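Local coordinates for protein LysR family transcriptional regulator (Vibrio vulnificus, PDB 5FHK) that probably binds specific DNA sequences as the LysR-type virulence gene regulator AphB, represented here by its regulatory domain, at residues A[56-62]-A[178-183]; A[14-18]-A[40-44]. All coordinates share one frame; numbering follows the deposited sequence.

Interaction 1 (A[56-62]-A[178-183])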
ATOM      1  N   VAL A  56       7.315  13.567 -14.391  1.00 28.37           N
ATOM      2  CA  VAL A  56       5.869  13.751 -14.383  1.00 25.43           C
ATOM      3  C   VAL A  56       5.370  13.539 -12.966  1.00 26.07           C
ATOM      4  O   VAL A  56       5.869  12.687 -12.228  1.00 24.57           O
ATOM      5  CB  VAL A  56       5.106  12.791 -15.332  1.00 22.65           C
ATOM      6  CG1 VAL A  56       3.662  13.225 -15.463  1.00 22.36           C
ATOM      7  CG2 VAL A  56       5.758  12.724 -16.678  1.00 24.33           C
ATOM      8  N   ILE A  57       4.354  14.306 -12.596  1.00 28.38           N
ATOM      9  CA  ILE A  57       3.795  14.250 -11.256  1.00 28.22           C
ATOM     10  C   ILE A  57       2.289  14.107 -11.414  1.00 27.46           C
ATOM     11  O   ILE A  57       1.657  14.906 -12.123  1.00 30.31           O
ATOM     12  CB  ILE A  57       4.179  15.489 -10.415  1.00 26.33           C
ATOM     13  CG1 ILE A  57       5.633  15.353  -9.940  1.00 26.84           C
ATOM     14  CG2 ILE A  57       3.288  15.620  -9.170  1.00 26.89           C
ATOM     15  CD1 ILE A  57       6.214  16.593  -9.174  1.00 28.66           C
ATOM     16  N   PHE A  58       1.739  13.036 -10.843  1.00 24.95           N
ATOM     17  CA  PHE A  58       0.301  12.855 -10.673  1.00 22.88           C
ATOM     18  C   PHE A  58      -0.056  13.160  -9.231  1.00 23.36           C
ATOM     19  O   PHE A  58       0.553  12.619  -8.303  1.00 23.38           O
ATOM     20  CB  PHE A  58      -0.136  11.431 -11.029  1.00 21.98           C
ATOM     21  CG  PHE A  58       0.254  11.029 -12.419  1.00 21.29           C
ATOM     22  CD1 PHE A  58       1.542  10.611 -12.698  1.00 25.21           C
ATOM     23  CD2 PHE A  58      -0.655  11.100 -13.455  1.00 21.38           C
ATOM     24  CE1 PHE A  58       1.914  10.252 -13.991  1.00 19.60           C
ATOM     25  CE2 PHE A  58      -0.281  10.740 -14.749  1.00 19.16           C
ATOM     26  CZ  PHE A  58       1.002  10.314 -14.993  1.00 19.10           C
ATOM     27  N   ARG A  59      -1.038  14.022  -9.039  1.00 24.10           N
ATOM     28  CA  ARG A  59      -1.346  14.475  -7.699  1.00 29.71           C
ATOM     29  C   ARG A  59      -2.845  14.619  -7.558  1.00 29.99           C
ATOM     30  O   ARG A  59      -3.570  14.772  -8.545  1.00 31.70           O
ATOM     31  CB  ARG A  59      -0.659  15.807  -7.386  1.00 33.81           C
ATOM     32  CG  ARG A  59      -1.292  16.990  -8.078  1.00 39.36           C
ATOM     33  CD  ARG A  59      -0.700  18.300  -7.569  1.00 47.27           C
ATOM     34  NE  ARG A  59      -0.572  18.308  -6.111  1.00 51.76           N
ATOM     35  CZ  ARG A  59      -1.404  18.930  -5.279  1.00 54.78           C
ATOM     36  NH1 ARG A  59      -2.435  19.613  -5.752  1.00 57.78           N
ATOM     37  NH2 ARG A  59      -1.204  18.875  -3.970  1.00 53.12           N
ATOM     38  N   VAL A  60      -3.295  14.526  -6.314  1.00 31.03           N
ATOM     39  CA  VAL A  60      -4.652  14.881  -5.937  1.00 32.12           C
ATOM     40  C   VAL A  60      -4.679  16.371  -5.637  1.00 33.75           C
ATOM     41  O   VAL A  60      -3.790  16.889  -4.946  1.00 31.38           O
ATOM     42  CB  VAL A  60      -5.110  14.063  -4.721  1.00 35.09           C
ATOM     43  CG1 VAL A  60      -6.433  14.592  -4.193  1.00 38.39           C
ATOM     44  CG2 VAL A  60      -5.223  12.590  -5.083  1.00 33.20           C
ATOM     45  N   GLY A  61      -5.684  17.068  -6.172  1.00 34.55           N
ATOM     46  CA  GLY A  61      -5.849  18.479  -5.910  1.00 35.72           C
ATOM     47  C   GLY A  61      -5.001  19.338  -6.827  1.00 39.92           C
ATOM     48  O   GLY A  61      -3.950  18.915  -7.330  1.00 40.04           O
ATOM     49  N   PRO A  62      -5.435  20.577  -7.038  1.00 42.95           N
ATOM     50  CA  PRO A  62      -4.756  21.455  -7.994  1.00 43.08           C
ATOM     51  C   PRO A  62      -3.466  22.051  -7.439  1.00 48.80           C
ATOM     52  O   PRO A  62      -3.210  22.064  -6.231  1.00 51.73           O
ATOM     53  CB  PRO A  62      -5.789  22.560  -8.263  1.00 42.33           C
ATOM     54  CG  PRO A  62      -7.072  22.116  -7.557  1.00 44.12           C
ATOM     55  CD  PRO A  62      -6.631  21.208  -6.456  1.00 44.27           C
ATOM     56  N   ARG A 178     -12.185  15.333  -5.024  1.00 36.67           N
ATOM     57  CA  ARG A 178     -10.855  15.839  -5.298  1.00 38.81           C
ATOM     58  C   ARG A 178     -10.425  15.322  -6.665  1.00 39.56           C
ATOM     59  O   ARG A 178     -10.709  14.175  -7.027  1.00 41.68           O
ATOM     60  CB  ARG A 178      -9.869  15.434  -4.184  1.00 39.44           C
ATOM     61  CG  ARG A 178     -10.167  14.105  -3.521  1.00 37.80           C
ATOM     62  CD  ARG A 178      -9.517  13.902  -2.120  1.00 38.42           C
ATOM     63  NE  ARG A 178      -9.810  12.540  -1.661  1.00 41.54           N
ATOM     64  CZ  ARG A 178      -8.901  11.611  -1.344  1.00 42.29           C
ATOM     65  NH1 ARG A 178      -7.595  11.882  -1.348  1.00 42.29           N
ATOM     66  NH2 ARG A 178      -9.305  10.405  -0.980  1.00 39.70           N
ATOM     67  N   ASP A 179      -9.780  16.183  -7.441  1.00 41.29           N
ATOM     68  CA  ASP A 179      -9.371  15.804  -8.783  1.00 39.45           C
ATOM     69  C   ASP A 179      -7.951  15.267  -8.778  1.00 36.16           C
ATOM     70  O   ASP A 179      -7.163  15.508  -7.860  1.00 36.66           O
ATOM     71  CB  ASP A 179      -9.487  16.991  -9.728  1.00 44.74           C
ATOM     72  CG  ASP A 179     -10.921  17.404  -9.950  1.00 49.32           C
ATOM     73  OD1 ASP A 179     -11.816  16.559  -9.719  1.00 50.86           O
ATOM     74  OD2 ASP A 179     -11.149  18.563 -10.358  1.00 50.35           O
ATOM     75  N   ILE A 180      -7.631  14.508  -9.815  1.00 30.39           N
ATOM     76  CA  ILE A 180      -6.283  14.020 -10.014  1.00 27.72           C
ATOM     77  C   ILE A 180      -5.731  14.707 -11.253  1.00 29.04           C
ATOM     78  O   ILE A 180      -6.381  14.743 -12.302  1.00 28.47           O
ATOM     79  CB  ILE A 180      -6.242  12.489 -10.136  1.00 24.01           C
ATOM     80  CG1 ILE A 180      -6.669  11.836  -8.806  1.00 23.72           C
ATOM     81  CG2 ILE A 180      -4.844  12.046 -10.457  1.00 20.76           C
ATOM     82  CD1 ILE A 180      -8.156  11.673  -8.659  1.00 25.15           C
ATOM     83  N   TYR A 181      -4.550  15.274 -11.123  1.00 29.94           N
ATOM     84  CA  TYR A 181      -3.954  15.997 -12.223  1.00 27.77           C
ATOM     85  C   TYR A 181      -2.692  15.289 -12.657  1.00 25.08           C
ATOM     86  O   TYR A 181      -2.095  14.514 -11.901  1.00 22.39           O
ATOM     87  CB  TYR A 181      -3.627  17.438 -11.840  1.00 29.21           C
ATOM     88  CG  TYR A 181      -4.839  18.295 -11.614  1.00 31.93           C
ATOM     89  CD1 TYR A 181      -5.512  18.256 -10.407  1.00 29.65           C
ATOM     90  CD2 TYR A 181      -5.311  19.150 -12.608  1.00 34.37           C
ATOM     91  CE1 TYR A 181      -6.613  19.028 -10.194  1.00 32.29           C
ATOM     92  CE2 TYR A 181      -6.426  19.936 -12.398  1.00 35.66           C
ATOM     93  CZ  TYR A 181      -7.069  19.871 -11.189  1.00 35.89           C
ATOM     94  OH  TYR A 181      -8.186  20.643 -10.943  1.00 38.46           O
ATOM     95  N   MET A 182      -2.309  15.549 -13.903  1.00 25.59           N
ATOM     96  CA  MET A 182      -0.995  15.191 -14.406  1.00 25.89           C
ATOM     97  C   MET A 182      -0.242  16.496 -14.625  1.00 26.18           C
ATOM     98  O   MET A 182      -0.717  17.372 -15.362  1.00 25.95           O
ATOM     99  CB  MET A 182      -1.083  14.367 -15.693  1.00 26.94           C
ATOM    100  CG  MET A 182       0.256  14.149 -16.375  1.00 27.19           C
ATOM    101  SD  MET A 182       0.133  13.132 -17.864  1.00 30.75           S
ATOM    102  CE  MET A 182      -1.039  14.093 -18.811  1.00 32.89           C
ATOM    103  N   LEU A 183       0.908  16.629 -13.969  1.00 25.48           N
ATOM    104  CA  LEU A 183       1.740  17.828 -14.040  1.00 23.93           C
ATOM    105  C   LEU A 183       3.050  17.522 -14.749  1.00 23.99           C
ATOM    106  O   LEU A 183       3.600  16.430 -14.589  1.00 28.23           O
ATOM    107  CB  LEU A 183       2.060  18.363 -12.643  1.00 23.00           C
ATOM    108  CG  LEU A 183       1.012  18.451 -11.537  1.00 27.16           C
ATOM    109  CD1 LEU A 183       1.607  19.287 -10.378  1.00 26.68           C
ATOM    110  CD2 LEU A 183      -0.234  19.125 -12.053  1.00 33.03           C
TER
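Ile57 O accepts the shortest bond of this strand pair: Leu183 N lies 2.6 Å away, with an N-H...O angle of 164°, and the CA-H of Met182 comes up to the same oxygen. Leu183 O answers with a bond from Ile57 N. Arg59 and Tyr181 repeat the exchange in both directions, and at the far end Gly61 N reaches Asp179 O at 2.7 Å. The strands run antiparallel, 168° between their directions, and alternate side chains go to two faces.

On one face, Met182 lies alongside Phe58, both pointing the same way. Its SD sits 4.8 Å from the centre of the Phe58 ring in an oblique Met-aromatic contact. With its CG anti to the backbone N (chi1 171°), Met182 CG also lies 3.6 Å from Val56 CG1. Farther along, Val60 CG1 rests on Arg178 CB at 3.5 Å, while the Arg178 guanidinium is paired with Asp78. The opposite face carries Tyr181, whose CD1 is 3.5 Å from Gly61 O, and Leu183 CD1, which touches Arg59 CD at 3.8 Å. The Arg59 chain then bends, its guanidinium modelled in a salt bridge with Asp47 but doubtful in exact placement.

Strand 178-185 also bonds to strand 68-82, so it is the antiparallel strand inserted between parallel neighbours, characteristic of the type 2 periplasmic-binding-protein fold of LysR regulatory domains.

Interaction 2 (A[14-18]-A[40-44]); sequences PYNLT and LTTES
Tyr15 turns the edge of its ring to Thr42, with Tyr15 CD1 3.5 Å from Thr42 OG1 and the threonine CB close to the ring plane. A first torsion of -178°, CG anti to the backbone N, carries the ring to Thr42, the two side chains crossing at a slant. Tyr15 CB lies 4.0 Å from Ser44 OG. The backbones meet just before this: Pro14 pairs in parallel with Glu43, the CA-H of Pro14 pointing at Glu43 O and Tyr15 N lying 3.0 Å from that same oxygen. At the helix end of 14-18, Thr18 CG2 and Leu40 CD2 meet tip to tip at 4.1 Å, while Thr42 CG2 meets Thr18 OG1.

What sets Thr18 in place is its hydroxyl, which donates to Pro14 O at 2.8 Å, 37° out of the carbonyl plane, and is also bonded to Thr13 OG1. Farther out, Tyr15 OH bonds to Tyr15 OH of the second subunit and Thr42 N to Asn134 OD1 of that subunit; Leu40 pairs in parallel with one of its strands, continuing the sheet across the dimer interface. The turn belongs to the beta-alpha-beta crossover of strand 9-14, helix 18-32 and strand 38-43 in this LysR regulatory domain, with strand 56-60 against Pro14 and Leu17.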
ATOM      1  N   PRO A  14      -0.046   9.662  -6.292  1.00 25.93           N
ATOM      2  CA  PRO A  14      -0.633   9.787  -4.944  1.00 27.06           C
ATOM      3  C   PRO A  14      -0.704   8.464  -4.191  1.00 25.60           C
ATOM      4  O   PRO A  14      -0.955   7.403  -4.770  1.00 22.30           O
ATOM      5  CB  PRO A  14      -2.046  10.323  -5.219  1.00 25.01           C
ATOM      6  CG  PRO A  14      -2.335   9.942  -6.624  1.00 23.95           C
ATOM      7  CD  PRO A  14      -1.012  10.040  -7.339  1.00 25.15           C
ATOM      8  N   TYR A  15      -0.540   8.556  -2.866  1.00 26.89           N
ATOM      9  CA  TYR A  15      -0.223   7.374  -2.059  1.00 30.56           C
ATOM     10  C   TYR A  15      -1.274   6.261  -2.197  1.00 31.79           C
ATOM     11  O   TYR A  15      -0.973   5.150  -2.665  1.00 35.98           O
ATOM     12  CB  TYR A  15      -0.038   7.774  -0.599  1.00 33.76           C
ATOM     13  CG  TYR A  15       0.339   6.588   0.243  1.00 40.72           C
ATOM     14  CD1 TYR A  15       1.235   5.638  -0.237  1.00 45.22           C
ATOM     15  CD2 TYR A  15      -0.238   6.375   1.488  1.00 43.23           C
ATOM     16  CE1 TYR A  15       1.567   4.522   0.511  1.00 48.80           C
ATOM     17  CE2 TYR A  15       0.088   5.264   2.236  1.00 47.15           C
ATOM     18  CZ  TYR A  15       0.994   4.342   1.741  1.00 51.14           C
ATOM     19  OH  TYR A  15       1.327   3.229   2.479  1.00 56.26           O
ATOM     20  N   ASN A  16      -2.514   6.541  -1.825  1.00 26.49           N
ATOM     21  CA  ASN A  16      -3.500   5.462  -1.706  1.00 26.49           C
ATOM     22  C   ASN A  16      -4.113   5.006  -3.021  1.00 26.99           C
ATOM     23  O   ASN A  16      -4.745   3.940  -3.043  1.00 27.51           O
ATOM     24  CB  ASN A  16      -4.633   5.891  -0.800  1.00 27.35           C
ATOM     25  CG  ASN A  16      -4.204   6.006   0.619  1.00 31.39           C
ATOM     26  OD1 ASN A  16      -3.813   5.019   1.234  1.00 33.44           O
ATOM     27  ND2 ASN A  16      -4.289   7.210   1.168  1.00 34.38           N
ATOM     28  N   LEU A  17      -3.950   5.767  -4.106  1.00 24.50           N
ATOM     29  CA  LEU A  17      -4.715   5.561  -5.325  1.00 24.82           C
ATOM     30  C   LEU A  17      -3.893   4.971  -6.448  1.00 24.36           C
ATOM     31  O   LEU A  17      -4.450   4.671  -7.508  1.00 22.96           O
ATOM     32  CB  LEU A  17      -5.303   6.896  -5.811  1.00 25.28           C
ATOM     33  CG  LEU A  17      -6.150   7.707  -4.832  1.00 25.05           C
ATOM     34  CD1 LEU A  17      -6.530   9.032  -5.483  1.00 24.12           C
ATOM     35  CD2 LEU A  17      -7.400   6.941  -4.472  1.00 26.68           C
ATOM     36  N   THR A  18      -2.586   4.821  -6.258  1.00 25.70           N
ATOM     37  CA  THR A  18      -1.705   4.466  -7.366  1.00 17.02           C
ATOM     38  C   THR A  18      -2.075   3.126  -7.967  1.00 16.45           C
ATOM     39  O   THR A  18      -2.174   2.991  -9.193  1.00 16.42           O
ATOM     40  CB  THR A  18      -0.259   4.442  -6.894  1.00 18.69           C
ATOM     41  OG1 THR A  18       0.193   5.788  -6.721  1.00 18.14           O
ATOM     42  CG2 THR A  18       0.628   3.716  -7.901  1.00 19.99           C
ATOM     43  N   LEU A  40       9.100   4.872  -9.924  1.00 19.99           N
ATOM     44  CA  LEU A  40       7.835   5.379  -9.402  1.00 19.81           C
ATOM     45  C   LEU A  40       7.901   5.563  -7.886  1.00 25.03           C
ATOM     46  O   LEU A  40       8.317   4.655  -7.157  1.00 25.60           O
ATOM     47  CB  LEU A  40       6.703   4.419  -9.759  1.00 24.16           C
ATOM     48  CG  LEU A  40       5.342   4.650  -9.093  1.00 29.54           C
ATOM     49  CD1 LEU A  40       4.884   6.061  -9.368  1.00 30.90           C
ATOM     50  CD2 LEU A  40       4.343   3.679  -9.662  1.00 32.27           C
ATOM     51  N   THR A  41       7.442   6.715  -7.402  1.00 26.73           N
ATOM     52  CA  THR A  41       7.380   6.967  -5.964  1.00 30.09           C
ATOM     53  C   THR A  41       5.963   7.392  -5.573  1.00 28.30           C
ATOM     54  O   THR A  41       5.493   8.459  -5.983  1.00 27.87           O
ATOM     55  CB  THR A  41       8.415   8.019  -5.560  1.00 33.02           C
ATOM     56  OG1 THR A  41       9.699   7.665  -6.106  1.00 34.76           O
ATOM     57  CG2 THR A  41       8.527   8.107  -4.034  1.00 35.65           C
ATOM     58  N   THR A  42       5.279   6.563  -4.783  1.00 27.90           N
ATOM     59  CA  THR A  42       3.998   6.970  -4.212  1.00 30.29           C
ATOM     60  C   THR A  42       4.238   8.083  -3.193  1.00 34.30           C
ATOM     61  O   THR A  42       5.163   8.003  -2.385  1.00 38.89           O
ATOM     62  CB  THR A  42       3.295   5.788  -3.542  1.00 32.62           C
ATOM     63  OG1 THR A  42       3.983   5.445  -2.338  1.00 36.39           O
ATOM     64  CG2 THR A  42       3.285   4.563  -4.431  1.00 32.73           C
ATOM     65  N   GLU A  43       3.402   9.123  -3.227  1.00 35.01           N
ATOM     66  CA  GLU A  43       3.672  10.379  -2.529  1.00 37.23           C
ATOM     67  C   GLU A  43       2.436  10.878  -1.784  1.00 39.74           C
ATOM     68  O   GLU A  43       1.337  10.876  -2.339  1.00 38.77           O
ATOM     69  CB  GLU A  43       4.130  11.446  -3.539  1.00 37.36           C
ATOM     70  CG  GLU A  43       4.423  12.788  -2.932  1.00 42.46           C
ATOM     71  CD  GLU A  43       5.279  12.657  -1.698  1.00 47.25           C
ATOM     72  OE1 GLU A  43       4.852  13.158  -0.631  1.00 47.56           O
ATOM     73  OE2 GLU A  43       6.373  12.041  -1.809  1.00 50.25           O
ATOM     74  N   SER A  44       2.627  11.359  -0.547  1.00 48.00           N
ATOM     75  CA  SER A  44       1.537  11.854   0.304  1.00 52.04           C
ATOM     76  C   SER A  44       1.260  13.353   0.157  1.00 57.24           C
ATOM     77  O   SER A  44       0.102  13.758   0.013  1.00 58.85           O
ATOM     78  CB  SER A  44       1.828  11.545   1.775  1.00 51.50           C
ATOM     79  OG  SER A  44       1.699  10.158   2.033  1.00 50.90           O
TER

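Overall arrangement
From the N terminus, the chain runs out along strand 9-14, turns at 14-18 into helix 18-32 and comes back on strand 38-43; interaction 2 closes this first beta-alpha-beta unit. A loop then leads to strand 56-60 on the other side of strand 9-14, where interaction 1 opens. It closes only at 178-183, after the chain has passed through strand 68-82 and the second lobe and returned. The two closures follow in series, neither nested nor crossed, yet they share one sheet. They meet where Pro14 and Leu17 pack on Val60, with Val60 CG2 3.8 Å from Leu17 CD1, joining the early turn to the returning strand's partner.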